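PDB 4RAA: putative exported protein from Bacteroides fragilis, which is of unknown function but folds as a six-bladed beta-propeller of the YWTD superfamily and is probably exported from the cell. Local coordinates for residues L32-S37 with E349-I354; L39-G44 with D57-N62. One frame throughout, in Å; residues are numbered along the deposited sequence.

Contact 1 (L32-S37 with E349-I354); sequences LQTKDS and EEDNSI
The contact lies at the end of the blade that closes the propeller ring, where strand 25-31 from the N-terminal part pairs with the C-terminal strand 354-360; the chain leaving the first passes the loop entering the second. The hydroxyl OG1 of Thr-34 receives the backbone N-H of Asn-352 at 2.9 Å in a nearly straight bond (168° at the hydrogen). Beside it the Thr-34 and Asp-351 side chains slant across one another, with OG1 a long 3.3 Å from Asp-351 OD1. Thr-34 holds OG1 anti to its carbonyl carbon (chi1 -50°), which points the hydroxyl at the 351-352 backbone. One water donates to both Leu-32 O and Asn-352 O, 2.8 Å from each, linking the two backbones. Leu-32 lays CB, CG and CD1 against the carbonyl oxygen of Ser-353, with CD1 3.7 Å from that O. The polar ends have further partners: Asp-351 OD2 forms a salt bridge with Lys-31 and accepts the N-H of Asn-348, while Asn-352 ND2 bonds to Cys-38 O and its OD1 probably accepts the N-H of Val-40. Gln-33 OE1 accepts the backbone N-H of Phe-72, at the start of strand 72-79, and Ile-354 packs on helices 323-331 and 338-345.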
loop_
_atom_site.group_PDB
_atom_site.type_symbol
_atom_site.label_atom_id
_atom_site.label_comp_id
_atom_site.label_asym_id
_atom_site.label_seq_id
_atom_site.Cartn_x
_atom_site.Cartn_y
_atom_site.Cartn_z
ATOM N N LEU A 32 -31.933 -16.101 -3.281
ATOM C CA LEU A 32 -31.003 -15.205 -3.977
ATOM C C LEU A 32 -31.371 -15.158 -5.463
ATOM O O LEU A 32 -31.644 -16.196 -6.076
ATOM C CB LEU A 32 -29.554 -15.666 -3.830
ATOM C CG LEU A 32 -28.936 -15.564 -2.436
ATOM C CD1 LEU A 32 -27.598 -16.284 -2.399
ATOM C CD2 LEU A 32 -28.767 -14.116 -2.016
ATOM N N GLN A 33 -31.374 -13.951 -6.029
ATOM C CA GLN A 33 -31.697 -13.730 -7.452
ATOM C C GLN A 33 -30.618 -14.392 -8.316
ATOM O O GLN A 33 -29.435 -14.361 -7.962
ATOM C CB GLN A 33 -31.769 -12.223 -7.744
ATOM C CG GLN A 33 -32.271 -11.831 -9.129
ATOM C CD GLN A 33 -32.164 -10.335 -9.415
ATOM O OE1 GLN A 33 -31.590 -9.564 -8.643
ATOM N NE2 GLN A 33 -32.705 -9.922 -10.552
ATOM N N THR A 34 -31.028 -14.976 -9.439
ATOM C CA THR A 34 -30.106 -15.693 -10.322
ATOM C C THR A 34 -30.022 -15.099 -11.735
ATOM O O THR A 34 -30.843 -15.401 -12.598
ATOM C CB THR A 34 -30.476 -17.185 -10.381
ATOM O OG1 THR A 34 -30.637 -17.689 -9.044
ATOM C CG2 THR A 34 -29.392 -17.987 -11.148
ATOM N N LYS A 35 -29.028 -14.234 -11.937
ATOM C CA LYS A 35 -28.705 -13.644 -13.236
ATOM C C LYS A 35 -27.321 -14.147 -13.650
ATOM O O LYS A 35 -26.543 -14.615 -12.798
ATOM C CB LYS A 35 -28.685 -12.111 -13.163
ATOM C CG LYS A 35 -30.047 -11.460 -12.975
ATOM C CD LYS A 35 -30.030 -9.960 -13.252
ATOM C CE LYS A 35 -29.196 -9.188 -12.244
ATOM N NZ LYS A 35 -29.225 -7.718 -12.490
ATOM N N ASP A 36 -27.025 -14.041 -14.951
ATOM C CA ASP A 36 -25.699 -14.391 -15.502
ATOM C C ASP A 36 -24.552 -13.591 -14.849
ATOM O O ASP A 36 -23.446 -14.114 -14.694
ATOM C CB ASP A 36 -25.670 -14.203 -17.029
ATOM C CG ASP A 36 -26.506 -15.259 -17.785
ATOM O OD1 ASP A 36 -27.386 -15.915 -17.188
ATOM O OD2 ASP A 36 -26.272 -15.427 -18.998
ATOM N N SER A 37 -24.834 -12.343 -14.460
ATOM C CA SER A 37 -23.856 -11.489 -13.780
ATOM C C SER A 37 -23.603 -11.850 -12.302
ATOM O O SER A 37 -22.625 -11.365 -11.739
ATOM C CB SER A 37 -24.242 -9.999 -13.898
ATOM O OG SER A 37 -25.538 -9.735 -13.392
ATOM N N GLU A 349 -34.280 -25.258 -11.435
ATOM C CA GLU A 349 -33.205 -26.218 -11.089
ATOM C C GLU A 349 -31.804 -25.583 -11.080
ATOM O O GLU A 349 -30.941 -26.011 -10.310
ATOM C CB GLU A 349 -33.196 -27.459 -12.017
ATOM C CG GLU A 349 -34.326 -28.478 -11.811
ATOM C CD GLU A 349 -35.670 -28.091 -12.409
ATOM O OE1 GLU A 349 -35.747 -27.078 -13.132
ATOM O OE2 GLU A 349 -36.662 -28.829 -12.178
ATOM N N GLU A 350 -31.611 -24.538 -11.889
ATOM C CA GLU A 350 -30.324 -23.839 -12.028
ATOM C C GLU A 350 -30.130 -22.680 -11.048
ATOM O O GLU A 350 -29.049 -22.119 -11.011
ATOM C CB GLU A 350 -30.148 -23.301 -13.466
ATOM C CG GLU A 350 -30.344 -24.317 -14.600
ATOM C CD GLU A 350 -31.785 -24.720 -14.863
ATOM O OE1 GLU A 350 -32.697 -24.061 -14.329
ATOM O OE2 GLU A 350 -32.022 -25.712 -15.585
ATOM N N ASP A 351 -31.149 -22.328 -10.260
ATOM C CA ASP A 351 -31.074 -21.157 -9.357
ATOM C C ASP A 351 -30.041 -21.257 -8.227
ATOM O O ASP A 351 -29.750 -22.352 -7.732
ATOM C CB ASP A 351 -32.461 -20.795 -8.748
ATOM C CG ASP A 351 -33.403 -20.097 -9.737
ATOM O OD1 ASP A 351 -32.951 -19.365 -10.637
ATOM O OD2 ASP A 351 -34.628 -20.245 -9.566
ATOM N N ASN A 352 -29.510 -20.092 -7.834
ATOM C CA ASN A 352 -28.551 -19.969 -6.734
ATOM C C ASN A 352 -29.130 -20.482 -5.428
ATOM O O ASN A 352 -30.330 -20.709 -5.306
ATOM C CB ASN A 352 -28.097 -18.503 -6.535
ATOM C CG ASN A 352 -27.185 -17.987 -7.648
ATOM O OD1 ASN A 352 -26.611 -18.759 -8.423
ATOM N ND2 ASN A 352 -27.021 -16.666 -7.707
ATOM N N SER A 353 -28.255 -20.661 -4.449
ATOM C CA SER A 353 -28.645 -21.183 -3.140
ATOM C C SER A 353 -29.783 -20.410 -2.454
ATOM O O SER A 353 -29.851 -19.173 -2.545
ATOM C CB SER A 353 -27.434 -21.199 -2.185
ATOM O OG SER A 353 -26.403 -22.032 -2.675
ATOM N N ILE A 354 -30.688 -21.162 -1.823
ATOM C CA ILE A 354 -31.713 -20.587 -0.947
ATOM C C ILE A 354 -31.037 -20.559 0.429
ATOM O O ILE A 354 -30.644 -21.615 0.949
ATOM C CB ILE A 354 -33.013 -21.426 -0.872
ATOM C CG1 ILE A 354 -33.677 -21.489 -2.258
ATOM C CG2 ILE A 354 -33.957 -20.843 0.195
ATOM C CD1 ILE A 354 -34.933 -22.337 -2.337
HETATM O O HOH W 1 -32.410 -18.777 -5.421
#

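Contact 2 (L39-G44 with D57-N62); sequences LVKNVG and DSANSN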
loop_
_atom_site.group_PDB
_atom_site.type_symbol
_atom_site.label_atom_id
_atom_site.label_comp_id
_atom_site.label_asym_id
_atom_site.label_seq_id
_atom_site.Cartn_x
_atom_site.Cartn_y
_atom_site.Cartn_z
ATOM N N LEU A 39 -23.909 -15.392 -10.691
ATOM C CA LEU A 39 -23.980 -16.842 -10.423
ATOM C C LEU A 39 -23.089 -17.140 -9.204
ATOM O O LEU A 39 -21.972 -16.638 -9.127
ATOM C CB LEU A 39 -23.551 -17.656 -11.644
ATOM C CG LEU A 39 -24.520 -17.583 -12.835
ATOM C CD1 LEU A 39 -23.855 -18.012 -14.133
ATOM C CD2 LEU A 39 -25.781 -18.409 -12.598
ATOM N N VAL A 40 -23.603 -17.928 -8.261
ATOM C CA VAL A 40 -22.917 -18.258 -7.016
ATOM C C VAL A 40 -22.802 -19.771 -6.855
ATOM O O VAL A 40 -23.813 -20.451 -6.898
ATOM C CB VAL A 40 -23.700 -17.696 -5.794
ATOM C CG1 VAL A 40 -23.029 -18.088 -4.472
ATOM C CG2 VAL A 40 -23.835 -16.178 -5.885
ATOM N N LYS A 41 -21.580 -20.273 -6.641
ATOM C CA LYS A 41 -21.310 -21.705 -6.374
ATOM C C LYS A 41 -21.337 -22.001 -4.876
ATOM O O LYS A 41 -21.920 -22.982 -4.442
ATOM C CB LYS A 41 -19.941 -22.128 -6.953
ATOM C CG LYS A 41 -19.437 -23.501 -6.499
ATOM C CD LYS A 41 -18.233 -23.977 -7.291
ATOM C CE LYS A 41 -17.673 -25.256 -6.680
ATOM N NZ LYS A 41 -16.661 -25.904 -7.558
ATOM N N ASN A 42 -20.675 -21.148 -4.107
ATOM C CA ASN A 42 -20.495 -21.306 -2.670
ATOM C C ASN A 42 -20.768 -19.970 -1.969
ATOM O O ASN A 42 -20.483 -18.925 -2.539
ATOM C CB ASN A 42 -19.038 -21.774 -2.503
ATOM C CG ASN A 42 -18.603 -21.933 -1.062
ATOM O OD1 ASN A 42 -18.156 -20.973 -0.429
ATOM N ND2 ASN A 42 -18.644 -23.171 -0.565
ATOM N N VAL A 43 -21.366 -19.997 -0.778
ATOM C CA VAL A 43 -21.555 -18.768 0.029
ATOM C C VAL A 43 -20.586 -18.963 1.187
ATOM O O VAL A 43 -20.963 -19.444 2.263
ATOM C CB VAL A 43 -23.018 -18.511 0.479
ATOM C CG1 VAL A 43 -23.124 -17.269 1.365
ATOM C CG2 VAL A 43 -23.916 -18.337 -0.737
ATOM N N GLY A 44 -19.321 -18.624 0.922
ATOM C CA GLY A 44 -18.232 -18.789 1.882
ATOM C C GLY A 44 -18.322 -17.911 3.110
ATOM O O GLY A 44 -18.205 -18.410 4.227
ATOM N N ASP A 57 -17.975 -15.662 -2.707
ATOM C CA ASP A 57 -18.042 -16.996 -3.292
ATOM C C ASP A 57 -16.594 -17.465 -3.347
ATOM O O ASP A 57 -15.949 -17.360 -4.383
ATOM C CB ASP A 57 -18.709 -16.923 -4.681
ATOM C CG ASP A 57 -18.729 -18.257 -5.426
ATOM O OD1 ASP A 57 -18.291 -19.285 -4.874
ATOM O OD2 ASP A 57 -19.202 -18.273 -6.586
ATOM N N SER A 58 -16.095 -18.003 -2.230
ATOM C CA SER A 58 -14.686 -18.471 -2.131
ATOM C C SER A 58 -14.314 -19.674 -3.029
ATOM O O SER A 58 -13.130 -20.014 -3.137
ATOM C CB SER A 58 -14.286 -18.716 -0.666
ATOM O OG SER A 58 -15.246 -19.506 0.004
ATOM N N ALA A 59 -15.309 -20.309 -3.650
ATOM C CA ALA A 59 -15.083 -21.371 -4.621
ATOM C C ALA A 59 -14.615 -20.761 -5.956
ATOM O O ALA A 59 -13.605 -21.201 -6.501
ATOM C CB ALA A 59 -16.348 -22.187 -4.812
ATOM N N ASN A 60 -15.357 -19.769 -6.468
ATOM C CA ASN A 60 -15.013 -19.025 -7.708
ATOM C C ASN A 60 -14.294 -17.676 -7.476
ATOM O O ASN A 60 -13.881 -17.032 -8.440
ATOM C CB ASN A 60 -16.274 -18.766 -8.547
ATOM C CG ASN A 60 -16.938 -20.042 -9.052
ATOM O OD1 ASN A 60 -16.287 -21.070 -9.258
ATOM N ND2 ASN A 60 -18.242 -19.967 -9.289
ATOM N N SER A 61 -14.161 -17.259 -6.214
ATOM C CA SER A 61 -13.511 -16.008 -5.796
ATOM C C SER A 61 -14.121 -14.715 -6.350
ATOM O O SER A 61 -13.396 -13.843 -6.803
ATOM C CB SER A 61 -12.005 -16.045 -6.076
ATOM O OG SER A 61 -11.376 -14.870 -5.570
ATOM N N ASN A 62 -15.446 -14.614 -6.292
ATOM C CA ASN A 62 -16.204 -13.421 -6.699
ATOM C C ASN A 62 -16.813 -12.810 -5.443
ATOM O O ASN A 62 -17.346 -13.542 -4.611
ATOM C CB ASN A 62 -17.330 -13.805 -7.663
ATOM C CG ASN A 62 -16.814 -14.375 -8.970
ATOM O OD1 ASN A 62 -15.989 -13.759 -9.638
ATOM N ND2 ASN A 62 -17.312 -15.539 -9.356
#
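Lys-41 lays its extended aliphatic chain over the methyl of Ala-59, with CG, CD and CE all near that CB and CD closest at 3.6 Å. The Lys-41 chain crosses the Asn-60 side chain at about a right angle, and its CB lies 3.6 Å from Asn-60 ND2. Asn-42 CB touches the same Ala-59 methyl from the next position along the chain. The carboxylate of Asp-57 takes two successive backbone N-H groups: Lys-41 N meets OD2 at 3.1 Å, almost straight at 176°, and Asn-42 N meets OD1 at 3.1 Å along a more bent path (142°). Both donors approach from above the carboxylate plane. With CG anti to the backbone N (chi1 176°), Asp-57 can also draw weak bonds to OD1 from the N-H groups of Ala-59 and Asn-60 in its own turn. This turn joins strands 52-57 and 62-67 of the propeller blade that begins with strand 45-49, and Ser-61 and Asn-62 opposite Asp-57 form a G1 beta bulge. Asn-42 O comes within 3.2 Å of Asp-57 CA in a CA-H...O contact. Farther along, Ser-58 OG gives a weak bond to Asn-42 OD1 and lies 3.6 Å from Gly-44 CA. Tyr-307 and Ser-309 bond to the Val-43 backbone, and Lys-79 binds Asn-60 O.

In the fold
The two contacts share the long connection between strands 25-31 and 45-49: residues 32-37 enter contact 1, and 39-44, one residue later, enter contact 2. Residues 57-62 come next, whereas 349-354 lie near the end of the chain. Their centres are 12 Å apart, on the same side of the chain's centre, with contact 2 the more central at about 13 Å from it against 22 Å. The Asn-352 side chain of contact 1 reaches segment 39-44, and Thr-34 packs on Leu-39. Contact 1 holds the start of the inter-blade connection to the ring-closing blade and contact 2 holds its end to the next blade, so the pair probably helps to set the two blades against each other.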